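Long-range contacts in racemase, putative (Roseobacter denitrificans, PDB 3TCS), which binds magnesium and D-alanine in a TIM-barrel pocket and may act as a racemase or hydro-lyase of the mandelate racemase family, its true reaction being unsettled: residues 48-53 against 111-116; 59-64 against 97-102; 136-141 against 334-339; 206-211 against 234-239. All coordinates share one frame; numbering follows the deposited sequence.

Contact 1 of 4, residues 48-53 against 111-116; sequences QGWGQV and IWDLRG
Gly49 and Trp50 of strand 48-52 rest on Asp113 and Leu114 of helix 98-119 in a buried strand-on-helix contact of the N-terminal domain, where a helix lies along the outer edge of an antiparallel sheet. The two axes come within 5.6 Å and run 143° apart, nearer antiparallel than crossed. Such closeness is possible because Gly49 has no side chain on the side of the helix; its CA stands just 3.8 Å from CA of Leu114. The polar link is a short, nearly straight bond from Trp50 N to Asp113 OD2 (2.7 Å, 168° at the hydrogen), received on the anti side of the carboxylate and moderately out of its plane. With CG of Asp113 anti to its backbone N (chi1 -176°), the carboxylate reaches over to the strand, and CB of Asp113 comes to 3.2 Å from Trp50 O.

This sheet belongs to the alpha+beta capping domain of the mandelate racemase and muconate lactonizing enzyme family. Within it, Gly49 and Gly51 use their backbones to pair with strand 37-43, while the alternate N-H groups of Trp50 and Gln52 are taken up by helix side chains, Asp113 and Thr109. Asp113 is further tied to Lys117 by a salt bridge through OD2 and to Trp369 N through OD1. Beside it, CD1 of Leu114 packs 3.6 Å from Gln48 N, covering the start of the strand.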
loop_
_atom_site.group_PDB
_atom_site.type_symbol
_atom_site.label_atom_id
_atom_site.label_comp_id
_atom_site.label_asym_id
_atom_site.label_seq_id
_atom_site.Cartn_x
_atom_site.Cartn_y
_atom_site.Cartn_z
ATOM N N GLN B 48 21.473 -7.265 -21.224
ATOM C CA GLN B 48 20.424 -7.743 -20.329
ATOM C C GLN B 48 20.861 -7.891 -18.878
ATOM O O GLN B 48 22.035 -8.119 -18.584
ATOM C CB GLN B 48 19.881 -9.081 -20.831
ATOM C CG GLN B 48 19.246 -9.002 -22.218
ATOM C CD GLN B 48 18.724 -10.339 -22.695
ATOM O OE1 GLN B 48 19.459 -11.323 -22.732
ATOM N NE2 GLN B 48 17.449 -10.381 -23.069
ATOM N N GLY B 49 19.892 -7.752 -17.978
ATOM C CA GLY B 49 20.150 -7.887 -16.556
ATOM C C GLY B 49 19.002 -8.648 -15.921
ATOM O O GLY B 49 17.873 -8.581 -16.406
ATOM N N TRP B 50 19.289 -9.368 -14.842
ATOM C CA TRP B 50 18.281 -10.155 -14.141
ATOM C C TRP B 50 18.036 -9.677 -12.715
ATOM O O TRP B 50 18.975 -9.428 -11.962
ATOM C CB TRP B 50 18.697 -11.626 -14.087
ATOM C CG TRP B 50 18.497 -12.367 -15.373
ATOM C CD1 TRP B 50 19.356 -12.433 -16.434
ATOM C CD2 TRP B 50 17.352 -13.149 -15.731
ATOM N NE1 TRP B 50 18.815 -13.215 -17.431
ATOM C CE2 TRP B 50 17.586 -13.666 -17.025
ATOM C CE3 TRP B 50 16.149 -13.464 -15.083
ATOM C CZ2 TRP B 50 16.659 -14.484 -17.686
ATOM C CZ3 TRP B 50 15.225 -14.278 -15.740
ATOM C CH2 TRP B 50 15.488 -14.779 -17.029
ATOM N N GLY B 51 16.763 -9.576 -12.352
ATOM C CA GLY B 51 16.400 -9.156 -11.015
ATOM C C GLY B 51 15.271 -10.041 -10.527
ATOM O O GLY B 51 14.974 -11.075 -11.128
ATOM N N GLN B 52 14.624 -9.636 -9.445
ATOM C CA GLN B 52 13.536 -10.428 -8.902
ATOM C C GLN B 52 12.537 -9.545 -8.174
ATOM O O GLN B 52 12.926 -8.597 -7.509
ATOM C CB GLN B 52 14.098 -11.461 -7.920
ATOM C CG GLN B 52 13.042 -12.363 -7.307
ATOM C CD GLN B 52 13.531 -13.051 -6.052
ATOM O OE1 GLN B 52 14.458 -13.863 -6.090
ATOM N NE2 GLN B 52 12.907 -12.725 -4.924
ATOM N N VAL B 53 11.248 -9.839 -8.308
ATOM C CA VAL B 53 10.253 -9.062 -7.575
ATOM C C VAL B 53 10.194 -9.726 -6.202
ATOM O O VAL B 53 10.761 -10.798 -6.001
ATOM C CB VAL B 53 8.844 -9.119 -8.233
ATOM C CG1 VAL B 53 8.887 -8.516 -9.627
ATOM C CG2 VAL B 53 8.337 -10.552 -8.274
ATOM N N ILE B 111 18.101 -3.951 -13.293
ATOM C CA ILE B 111 18.907 -2.864 -13.827
ATOM C C ILE B 111 20.277 -2.855 -13.152
ATOM O O ILE B 111 21.286 -2.624 -13.807
ATOM C CB ILE B 111 18.179 -1.504 -13.646
ATOM C CG1 ILE B 111 16.995 -1.442 -14.616
ATOM C CG2 ILE B 111 19.137 -0.343 -13.866
ATOM C CD1 ILE B 111 16.131 -0.201 -14.473
ATOM N N TRP B 112 20.333 -3.125 -11.850
ATOM C CA TRP B 112 21.636 -3.146 -11.187
ATOM C C TRP B 112 22.493 -4.304 -11.695
ATOM O O TRP B 112 23.705 -4.165 -11.844
ATOM C CB TRP B 112 21.476 -3.209 -9.664
ATOM C CG TRP B 112 21.077 -1.879 -9.098
ATOM C CD1 TRP B 112 19.821 -1.477 -8.741
ATOM C CD2 TRP B 112 21.935 -0.750 -8.889
ATOM N NE1 TRP B 112 19.845 -0.165 -8.324
ATOM C CE2 TRP B 112 21.130 0.304 -8.402
ATOM C CE3 TRP B 112 23.310 -0.527 -9.064
ATOM C CZ2 TRP B 112 21.654 1.565 -8.087
ATOM C CZ3 TRP B 112 23.830 0.730 -8.752
ATOM C CH2 TRP B 112 23.001 1.758 -8.268
ATOM N N ASP B 113 21.863 -5.441 -11.972
ATOM C CA ASP B 113 22.581 -6.594 -12.503
ATOM C C ASP B 113 23.144 -6.212 -13.874
ATOM O O ASP B 113 24.290 -6.530 -14.205
ATOM C CB ASP B 113 21.627 -7.778 -12.651
ATOM C CG ASP B 113 22.328 -9.038 -13.112
ATOM O OD1 ASP B 113 23.287 -9.453 -12.434
ATOM O OD2 ASP B 113 21.922 -9.613 -14.145
ATOM N N LEU B 114 22.326 -5.529 -14.670
ATOM C CA LEU B 114 22.737 -5.099 -16.004
ATOM C C LEU B 114 23.954 -4.183 -15.916
ATOM O O LEU B 114 24.900 -4.326 -16.683
ATOM C CB LEU B 114 21.588 -4.366 -16.707
ATOM C CG LEU B 114 21.891 -3.636 -18.024
ATOM C CD1 LEU B 114 22.422 -4.605 -19.058
ATOM C CD2 LEU B 114 20.627 -2.975 -18.536
ATOM N N ARG B 115 23.924 -3.245 -14.977
ATOM C CA ARG B 115 25.032 -2.309 -14.799
ATOM C C ARG B 115 26.303 -3.043 -14.400
ATOM O O ARG B 115 27.378 -2.777 -14.936
ATOM C CB ARG B 115 24.676 -1.265 -13.737
ATOM C CG ARG B 115 23.640 -0.238 -14.192
ATOM C CD ARG B 115 23.125 0.598 -13.017
ATOM N NE ARG B 115 22.300 1.723 -13.461
ATOM C CZ ARG B 115 21.698 2.581 -12.643
ATOM N NH1 ARG B 115 21.819 2.445 -11.328
ATOM N NH2 ARG B 115 20.985 3.588 -13.136
ATOM N N GLY B 116 26.176 -3.965 -13.449
ATOM C CA GLY B 116 27.329 -4.726 -13.012
ATOM C C GLY B 116 27.935 -5.516 -14.156
ATOM O O GLY B 116 29.156 -5.582 -14.293
#

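Contact 2 of 4, residues 59-64 against 97-102; sequences DITCTV and GSYLRR
Thr61 OG1 is held by a water at 2.7 Å and, weakly, by the carbonyl of His57, just ahead of the helix, and it also lies in the plane of the Tyr99 ring, at the edge, 3.4 Å from CD1. The same water accepts a hydrogen bond from Arg102 NH1 at 3.1 Å, bridging the start of helix 98-119 to helix 58-73. Direct contact between the helices is otherwise made by carbon. Ile60 sets its CG2 methyl over one face of the Tyr99 ring, 4.0 Å from the centroid, a CH-pi contact; this branch stands anti to the backbone N, which turns it to the aromatic group. On the other branch of Thr61, CG2 meets CB of Arg102 at 3.6 Å, while Val64 CG1 packs near Tyr99 O and CA of Leu100. The segments cross at 78° with their axes 8.6 Å apart, a nearly perpendicular helix pair inside the N-terminal domain.

The second subunit packs against the same pair. Phe95 of that subunit meets the Tyr99 ring and makes a cation-pi contact with Arg102, whose NH2 also bonds to Lys94 O of the second subunit. Arg102 NE bonds Ser98 OG in the guanidinium plane. The buried charge is probably stabilised by these hydroxyl, carbonyl, water and aromatic partners, which suggests that the helix packing and the interface depend on each other, in part through Arg102.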
loop_
_atom_site.group_PDB
_atom_site.type_symbol
_atom_site.label_atom_id
_atom_site.label_comp_id
_atom_site.label_asym_id
_atom_site.label_seq_id
_atom_site.Cartn_x
_atom_site.Cartn_y
_atom_site.Cartn_z
ATOM N N ASP B 59 2.964 -13.799 -8.702
ATOM C CA ASP B 59 2.248 -13.763 -9.969
ATOM C C ASP B 59 1.428 -12.471 -10.046
ATOM O O ASP B 59 1.353 -11.836 -11.102
ATOM C CB ASP B 59 1.363 -15.012 -10.129
ATOM C CG ASP B 59 0.346 -15.171 -9.016
ATOM O OD1 ASP B 59 0.700 -15.005 -7.827
ATOM O OD2 ASP B 59 -0.819 -15.494 -9.334
ATOM N N ILE B 60 0.836 -12.069 -8.923
ATOM C CA ILE B 60 0.054 -10.833 -8.887
ATOM C C ILE B 60 1.003 -9.647 -9.064
ATOM O O ILE B 60 0.716 -8.704 -9.802
ATOM C CB ILE B 60 -0.702 -10.685 -7.549
ATOM C CG1 ILE B 60 -1.721 -11.825 -7.412
ATOM C CG2 ILE B 60 -1.411 -9.320 -7.491
ATOM C CD1 ILE B 60 -2.478 -11.852 -6.085
ATOM N N THR B 61 2.143 -9.704 -8.385
ATOM C CA THR B 61 3.134 -8.644 -8.483
ATOM C C THR B 61 3.595 -8.469 -9.931
ATOM O O THR B 61 3.752 -7.343 -10.410
ATOM C CB THR B 61 4.344 -8.959 -7.585
ATOM O OG1 THR B 61 3.907 -9.052 -6.221
ATOM C CG2 THR B 61 5.402 -7.872 -7.698
ATOM N N CYS B 62 3.800 -9.579 -10.637
ATOM C CA CYS B 62 4.247 -9.487 -12.025
ATOM C C CYS B 62 3.166 -8.877 -12.911
ATOM O O CYS B 62 3.467 -8.165 -13.867
ATOM C CB CYS B 62 4.678 -10.862 -12.540
ATOM S SG CYS B 62 6.281 -11.393 -11.852
ATOM N N THR B 63 1.906 -9.149 -12.589
ATOM C CA THR B 63 0.809 -8.565 -13.350
ATOM C C THR B 63 0.846 -7.053 -13.127
ATOM O O THR B 63 0.694 -6.262 -14.062
ATOM C CB THR B 63 -0.552 -9.131 -12.885
ATOM O OG1 THR B 63 -0.630 -10.518 -13.244
ATOM C CG2 THR B 63 -1.710 -8.369 -13.544
ATOM N N VAL B 64 1.062 -6.656 -11.877
ATOM C CA VAL B 64 1.136 -5.239 -11.531
ATOM C C VAL B 64 2.332 -4.588 -12.223
ATOM O O VAL B 64 2.256 -3.445 -12.686
ATOM C CB VAL B 64 1.258 -5.050 -9.992
ATOM C CG1 VAL B 64 1.615 -3.605 -9.654
ATOM C CG2 VAL B 64 -0.058 -5.425 -9.328
ATOM N N GLY B 97 1.370 1.756 -1.615
ATOM C CA GLY B 97 1.370 0.450 -0.992
ATOM C C GLY B 97 2.374 -0.544 -1.524
ATOM O O GLY B 97 3.167 -0.250 -2.419
ATOM N N SER B 98 2.280 -1.751 -0.981
ATOM C CA SER B 98 3.184 -2.849 -1.280
ATOM C C SER B 98 3.329 -3.373 -2.705
ATOM O O SER B 98 4.447 -3.487 -3.199
ATOM C CB SER B 98 2.850 -4.025 -0.357
ATOM O OG SER B 98 3.775 -5.087 -0.519
ATOM N N TYR B 99 2.221 -3.708 -3.364
ATOM C CA TYR B 99 2.329 -4.283 -4.703
ATOM C C TYR B 99 3.121 -3.481 -5.728
ATOM O O TYR B 99 3.958 -4.051 -6.428
ATOM C CB TYR B 99 0.944 -4.652 -5.253
ATOM C CG TYR B 99 0.496 -6.038 -4.828
ATOM C CD1 TYR B 99 1.207 -7.174 -5.224
ATOM C CD2 TYR B 99 -0.621 -6.213 -4.010
ATOM C CE1 TYR B 99 0.815 -8.454 -4.819
ATOM C CE2 TYR B 99 -1.022 -7.484 -3.597
ATOM C CZ TYR B 99 -0.301 -8.599 -4.005
ATOM O OH TYR B 99 -0.699 -9.851 -3.595
ATOM N N LEU B 100 2.890 -2.175 -5.825
ATOM C CA LEU B 100 3.648 -1.385 -6.796
ATOM C C LEU B 100 5.150 -1.427 -6.491
ATOM O O LEU B 100 5.969 -1.525 -7.404
ATOM C CB LEU B 100 3.181 0.077 -6.815
ATOM C CG LEU B 100 3.823 0.952 -7.903
ATOM C CD1 LEU B 100 3.218 0.615 -9.254
ATOM C CD2 LEU B 100 3.618 2.430 -7.582
ATOM N N ARG B 101 5.513 -1.352 -5.210
ATOM C CA ARG B 101 6.925 -1.375 -4.829
ATOM C C ARG B 101 7.535 -2.749 -5.048
ATOM O O ARG B 101 8.690 -2.858 -5.450
ATOM C CB ARG B 101 7.115 -0.965 -3.365
ATOM C CG ARG B 101 7.080 0.531 -3.130
ATOM C CD ARG B 101 5.686 1.044 -3.284
ATOM N NE ARG B 101 5.589 2.494 -3.194
ATOM C CZ ARG B 101 4.473 3.155 -3.467
ATOM N NH1 ARG B 101 3.394 2.476 -3.831
ATOM N NH2 ARG B 101 4.438 4.478 -3.398
ATOM N N ARG B 102 6.767 -3.795 -4.766
ATOM C CA ARG B 102 7.249 -5.162 -4.968
ATOM C C ARG B 102 7.596 -5.363 -6.439
ATOM O O ARG B 102 8.554 -6.063 -6.774
ATOM C CB ARG B 102 6.171 -6.177 -4.582
ATOM C CG ARG B 102 5.909 -6.306 -3.094
ATOM C CD ARG B 102 4.703 -7.208 -2.842
ATOM N NE ARG B 102 4.442 -7.369 -1.414
ATOM C CZ ARG B 102 4.652 -8.490 -0.731
ATOM N NH1 ARG B 102 5.129 -9.573 -1.341
ATOM N NH2 ARG B 102 4.391 -8.524 0.568
HETATM O O HOH W 1 5.301 -10.376 -4.332
#

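Contact 3 of 4, residues 136-141 against 334-339; sequences AYASSM and FSIEGP
Met141 can be followed outward against Glu337 and Ser335. Its CB lies 3.7 Å from Glu337 OE2, and CG presses against CG of Glu337 at 3.5 Å as the two side chains pass each other at a slant. A bend at chi2 (-65°) then turns the chain, bringing Met141 SD to 3.6 Å from CB of the bound D-alanine ligand. The terminal CE finishes on Ser335 CB at 3.7 Å, so one thioether touches both the ligand and the neighbouring strand. The same glutamate also holds the backbone: Met141 N gives a nearly straight bond to Glu337 OE2 (2.7 Å), received on the anti side of the carboxylate. That oxygen also forms a salt bridge with Arg153 on helix 147-161.

Upstream, the segments pair in parallel, Ala138 with Phe334 and Ser139 with Ser335. This is the seam of the TIM barrel, where strand 132-139, the first, meets strand 332-335, the last, and closes the cylinder. Tyr137 O receives Phe334 N, Phe334 O takes Ser139 N at 2.7 Å from well above its carbonyl plane, and Ser139 O accepts Ile336 N, carrying the bonding past the end of the last strand. Ala138 and Phe334 project to one face of the sheet, with the Ala138 methyl against Ile336 CG2 at 3.7 Å. Ser139 and Ser335 project to the other, where Ser139 OG bonds Glu333 of the ligand pocket.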
loop_
_atom_site.group_PDB
_atom_site.type_symbol
_atom_site.label_atom_id
_atom_site.label_comp_id
_atom_site.label_asym_id
_atom_site.label_seq_id
_atom_site.Cartn_x
_atom_site.Cartn_y
_atom_site.Cartn_z
ATOM N N ALA B 136 26.747 -13.804 8.981
ATOM C CA ALA B 136 25.315 -14.059 8.925
ATOM C C ALA B 136 24.768 -14.580 10.242
ATOM O O ALA B 136 25.506 -15.166 11.037
ATOM C CB ALA B 136 25.023 -15.063 7.825
ATOM N N TYR B 137 23.484 -14.345 10.492
ATOM C CA TYR B 137 22.878 -14.882 11.697
ATOM C C TYR B 137 21.828 -15.894 11.261
ATOM O O TYR B 137 21.065 -15.638 10.325
ATOM C CB TYR B 137 22.284 -13.770 12.580
ATOM C CG TYR B 137 21.041 -13.047 12.091
ATOM C CD1 TYR B 137 19.773 -13.598 12.267
ATOM C CD2 TYR B 137 21.129 -11.755 11.563
ATOM C CE1 TYR B 137 18.612 -12.872 11.940
ATOM C CE2 TYR B 137 19.976 -11.018 11.233
ATOM C CZ TYR B 137 18.726 -11.582 11.431
ATOM O OH TYR B 137 17.596 -10.840 11.155
ATOM N N ALA B 138 21.829 -17.063 11.900
ATOM C CA ALA B 138 20.876 -18.114 11.564
ATOM C C ALA B 138 19.496 -17.660 12.009
ATOM O O ALA B 138 19.247 -17.435 13.193
ATOM C CB ALA B 138 21.256 -19.416 12.247
ATOM N N SER B 139 18.592 -17.520 11.050
ATOM C CA SER B 139 17.260 -17.043 11.360
ATOM C C SER B 139 16.167 -18.107 11.270
ATOM O O SER B 139 15.926 -18.677 10.207
ATOM C CB SER B 139 16.934 -15.863 10.434
ATOM O OG SER B 139 15.777 -15.166 10.853
ATOM N N SER B 140 15.518 -18.373 12.403
ATOM C CA SER B 140 14.421 -19.333 12.461
ATOM C C SER B 140 13.124 -18.578 12.186
ATOM O O SER B 140 12.909 -17.496 12.730
ATOM C CB SER B 140 14.328 -19.982 13.843
ATOM O OG SER B 140 13.082 -20.646 13.979
ATOM N N MET B 141 12.264 -19.152 11.351
ATOM C CA MET B 141 10.995 -18.518 10.994
ATOM C C MET B 141 9.803 -19.107 11.746
ATOM O O MET B 141 8.717 -18.527 11.759
ATOM C CB MET B 141 10.735 -18.690 9.495
ATOM C CG MET B 141 11.844 -18.208 8.591
ATOM S SD MET B 141 12.087 -16.438 8.706
ATOM C CE MET B 141 13.825 -16.312 8.287
ATOM N N PHE B 334 19.934 -14.745 7.813
ATOM C CA PHE B 334 20.071 -15.929 6.976
ATOM C C PHE B 334 19.098 -17.020 7.399
ATOM O O PHE B 334 19.289 -17.667 8.421
ATOM C CB PHE B 334 21.502 -16.452 7.059
ATOM C CG PHE B 334 21.845 -17.450 5.990
ATOM C CD1 PHE B 334 22.179 -17.027 4.706
ATOM C CD2 PHE B 334 21.811 -18.814 6.261
ATOM C CE1 PHE B 334 22.477 -17.952 3.705
ATOM C CE2 PHE B 334 22.106 -19.749 5.266
ATOM C CZ PHE B 334 22.440 -19.313 3.986
ATOM N N SER B 335 18.050 -17.220 6.607
ATOM C CA SER B 335 17.060 -18.240 6.920
ATOM C C SER B 335 17.686 -19.627 6.938
ATOM O O SER B 335 18.438 -19.985 6.030
ATOM C CB SER B 335 15.935 -18.230 5.889
ATOM O OG SER B 335 15.070 -19.329 6.109
ATOM N N ILE B 336 17.386 -20.408 7.971
ATOM C CA ILE B 336 17.919 -21.763 8.042
ATOM C C ILE B 336 16.809 -22.809 7.910
ATOM O O ILE B 336 17.008 -23.980 8.219
ATOM C CB ILE B 336 18.749 -21.996 9.351
ATOM C CG1 ILE B 336 18.023 -21.448 10.581
ATOM C CG2 ILE B 336 20.109 -21.299 9.224
ATOM C CD1 ILE B 336 16.790 -22.225 10.988
ATOM N N GLU B 337 15.644 -22.381 7.429
ATOM C CA GLU B 337 14.517 -23.294 7.244
ATOM C C GLU B 337 14.771 -24.198 6.039
ATOM O O GLU B 337 15.518 -23.839 5.128
ATOM C CB GLU B 337 13.215 -22.508 7.028
ATOM C CG GLU B 337 12.819 -21.581 8.175
ATOM C CD GLU B 337 12.619 -22.318 9.488
ATOM O OE1 GLU B 337 12.407 -23.550 9.461
ATOM O OE2 GLU B 337 12.663 -21.664 10.553
ATOM N N GLY B 338 14.154 -25.376 6.045
ATOM C CA GLY B 338 14.326 -26.313 4.951
ATOM C C GLY B 338 13.140 -26.322 4.005
ATOM O O GLY B 338 12.254 -25.475 4.114
ATOM N N PRO B 339 13.086 -27.282 3.069
ATOM C CA PRO B 339 11.989 -27.382 2.103
ATOM C C PRO B 339 10.599 -27.593 2.699
ATOM O O PRO B 339 9.597 -27.380 2.018
ATOM C CB PRO B 339 12.429 -28.535 1.200
ATOM C CG PRO B 339 13.225 -29.397 2.125
ATOM C CD PRO B 339 14.051 -28.378 2.881
#

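Contact 4 of 4, residues 206-211 against 234-239; sequences ANSCYT and CPYWEL. With DAL (D-alanine), chain L.
Ser208 OG reaches across to Tyr236 and accepts its backbone N-H at 2.9 Å, with the angle at the hydrogen bent to 144°. The same hydroxyl bonds Glu232, just ahead of residues 234-239, and lies at the edge of the Tyr236 ring, near its plane. Close by, packing is tight: Ser208 CB is 3.4 Å from Pro235 CA. Two CA-H...O contacts add to the join, Ser208 CA with Cys234 O and Cys234 CA with Tyr210 O at 3.3 Å.

Turns position these groups. A type I' turn from Ala206 to Cys209 carries Ser208 at its third position, while a type I turn from Pro235 to Glu238 presents the N-H of Tyr236. In Tyr236, chi1 of 77° puts CG between the backbone N and carbonyl carbon, keeping CB and CD2 beside Ser208 OG; its hydroxyl bonds His93 O of the second subunit. Beyond these turns, Asn207 lines the D-alanine pocket, its backbone N bonded to the magnesium ligand Asp205. The pairing thus joins successive loops that follow barrel strands 201-205 and 229-231, whose ends supply Asp205 and Glu231 to the metal, the arrangement characteristic of the enolase superfamily active site.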
loop_
_atom_site.group_PDB
_atom_site.type_symbol
_atom_site.label_atom_id
_atom_site.label_comp_id
_atom_site.label_asym_id
_atom_site.label_seq_id
_atom_site.Cartn_x
_atom_site.Cartn_y
_atom_site.Cartn_z
ATOM N N ALA B 206 9.373 -10.515 17.584
ATOM C CA ALA B 206 8.007 -10.711 18.075
ATOM C C ALA B 206 6.929 -10.481 17.019
ATOM O O ALA B 206 5.738 -10.642 17.289
ATOM C CB ALA B 206 7.756 -9.803 19.276
ATOM N N ASN B 207 7.356 -10.095 15.823
ATOM C CA ASN B 207 6.451 -9.846 14.708
ATOM C C ASN B 207 5.136 -9.145 15.059
ATOM O O ASN B 207 4.055 -9.674 14.806
ATOM C CB ASN B 207 6.174 -11.165 13.972
ATOM C CG ASN B 207 7.401 -11.679 13.223
ATOM O OD1 ASN B 207 7.775 -11.144 12.171
ATOM N ND2 ASN B 207 8.043 -12.703 13.771
ATOM N N SER B 208 5.246 -7.953 15.649
ATOM C CA SER B 208 4.094 -7.121 16.010
ATOM C C SER B 208 3.108 -7.695 17.024
ATOM O O SER B 208 1.949 -7.285 17.065
ATOM C CB SER B 208 3.317 -6.740 14.743
ATOM O OG SER B 208 4.080 -5.904 13.891
ATOM N N CYS B 209 3.558 -8.607 17.870
ATOM C CA CYS B 209 2.649 -9.221 18.829
ATOM C C CYS B 209 2.215 -8.431 20.063
ATOM O O CYS B 209 1.044 -8.465 20.442
ATOM C CB CYS B 209 3.237 -10.552 19.301
ATOM S SG CYS B 209 2.278 -11.362 20.617
ATOM N N TYR B 210 3.149 -7.709 20.669
ATOM C CA TYR B 210 2.904 -7.018 21.935
ATOM C C TYR B 210 2.459 -5.570 22.032
ATOM O O TYR B 210 2.623 -4.777 21.112
ATOM C CB TYR B 210 4.159 -7.144 22.798
ATOM C CG TYR B 210 4.708 -8.543 22.909
ATOM C CD1 TYR B 210 3.927 -9.578 23.418
ATOM C CD2 TYR B 210 6.027 -8.826 22.545
ATOM C CE1 TYR B 210 4.443 -10.863 23.570
ATOM C CE2 TYR B 210 6.554 -10.114 22.692
ATOM C CZ TYR B 210 5.752 -11.123 23.209
ATOM O OH TYR B 210 6.267 -12.383 23.395
ATOM N N THR B 211 1.897 -5.250 23.196
ATOM C CA THR B 211 1.495 -3.891 23.527
ATOM C C THR B 211 2.793 -3.393 24.163
ATOM O O THR B 211 3.624 -4.203 24.576
ATOM C CB THR B 211 0.382 -3.854 24.598
ATOM O OG1 THR B 211 0.818 -4.568 25.765
ATOM C CG2 THR B 211 -0.898 -4.477 24.069
ATOM N N CYS B 234 6.112 -4.324 18.897
ATOM C CA CYS B 234 4.716 -3.904 18.781
ATOM C C CYS B 234 4.250 -3.810 17.334
ATOM O O CYS B 234 5.065 -3.844 16.409
ATOM C CB CYS B 234 4.536 -2.529 19.434
ATOM S SG CYS B 234 5.167 -2.393 21.119
ATOM N N PRO B 235 2.925 -3.694 17.117
ATOM C CA PRO B 235 2.405 -3.585 15.750
ATOM C C PRO B 235 3.272 -2.566 15.010
ATOM O O PRO B 235 3.411 -1.423 15.447
ATOM C CB PRO B 235 0.978 -3.104 15.970
ATOM C CG PRO B 235 0.593 -3.847 17.232
ATOM C CD PRO B 235 1.828 -3.683 18.105
ATOM N N TYR B 236 3.860 -2.984 13.895
ATOM C CA TYR B 236 4.763 -2.116 13.148
ATOM C C TYR B 236 4.198 -0.779 12.683
ATOM O O TYR B 236 4.954 0.177 12.495
ATOM C CB TYR B 236 5.365 -2.879 11.960
ATOM C CG TYR B 236 4.456 -3.057 10.762
ATOM C CD1 TYR B 236 4.234 -2.008 9.869
ATOM C CD2 TYR B 236 3.852 -4.289 10.498
ATOM C CE1 TYR B 236 3.432 -2.182 8.735
ATOM C CE2 TYR B 236 3.049 -4.477 9.369
ATOM C CZ TYR B 236 2.845 -3.421 8.492
ATOM O OH TYR B 236 2.069 -3.614 7.368
ATOM N N TRP B 237 2.881 -0.714 12.504
ATOM C CA TRP B 237 2.219 0.507 12.058
ATOM C C TRP B 237 1.943 1.502 13.186
ATOM O O TRP B 237 1.379 2.567 12.947
ATOM C CB TRP B 237 0.912 0.164 11.333
ATOM C CG TRP B 237 -0.062 -0.649 12.146
ATOM C CD1 TRP B 237 -1.046 -0.174 12.965
ATOM C CD2 TRP B 237 -0.133 -2.079 12.222
ATOM N NE1 TRP B 237 -1.726 -1.218 13.544
ATOM C CE2 TRP B 237 -1.186 -2.399 13.105
ATOM C CE3 TRP B 237 0.593 -3.121 11.628
ATOM C CZ2 TRP B 237 -1.536 -3.720 13.412
ATOM C CZ3 TRP B 237 0.248 -4.437 11.933
ATOM C CH2 TRP B 237 -0.810 -4.721 12.818
ATOM N N GLU B 238 2.332 1.151 14.410
ATOM C CA GLU B 238 2.151 2.033 15.567
ATOM C C GLU B 238 3.530 2.486 16.035
ATOM O O GLU B 238 4.064 1.982 17.027
ATOM C CB GLU B 238 1.443 1.296 16.710
ATOM C CG GLU B 238 -0.003 0.915 16.427
ATOM C CD GLU B 238 -0.891 2.119 16.158
ATOM O OE1 GLU B 238 -0.630 3.199 16.727
ATOM O OE2 GLU B 238 -1.866 1.985 15.389
ATOM N N LEU B 239 4.100 3.445 15.314
ATOM C CA LEU B 239 5.430 3.951 15.618
ATOM C C LEU B 239 5.622 4.398 17.064
ATOM O O LEU B 239 6.663 4.126 17.664
ATOM C CB LEU B 239 5.773 5.101 14.667
ATOM C CG LEU B 239 5.792 4.731 13.181
ATOM C CD1 LEU B 239 6.072 5.974 12.348
ATOM C CD2 LEU B 239 6.849 3.665 12.927
HETATM N N DAL L . 12.918 -10.733 10.254
HETATM C CA DAL L . 12.049 -11.923 10.268
HETATM C CB DAL L . 12.457 -12.896 9.172
HETATM C C DAL L . 10.632 -11.512 10.051
HETATM O O DAL L . 10.104 -10.765 10.810
#

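In the fold
From the N terminus, after two strands of the same sheet, the chain lays down strand 48-52, runs through helix 58-73 and returns along helix 98-119. Contact 2 closes the inner loop and contact 1 the outer one, so contact 2 nests inside contact 1; they share helix 98-119 and touch through Val53, which packs on Thr61 and Arg102. Both lie in the N-terminal domain. The barrel follows in series: contact 3 spans nearly two hundred residues to join its first and last strands, and contact 4 is nested within that loop, joining two successive loops on the active-site side. Contacts 2 and 4 approach to about 8 Å between nearest atoms, and both reach the second subunit.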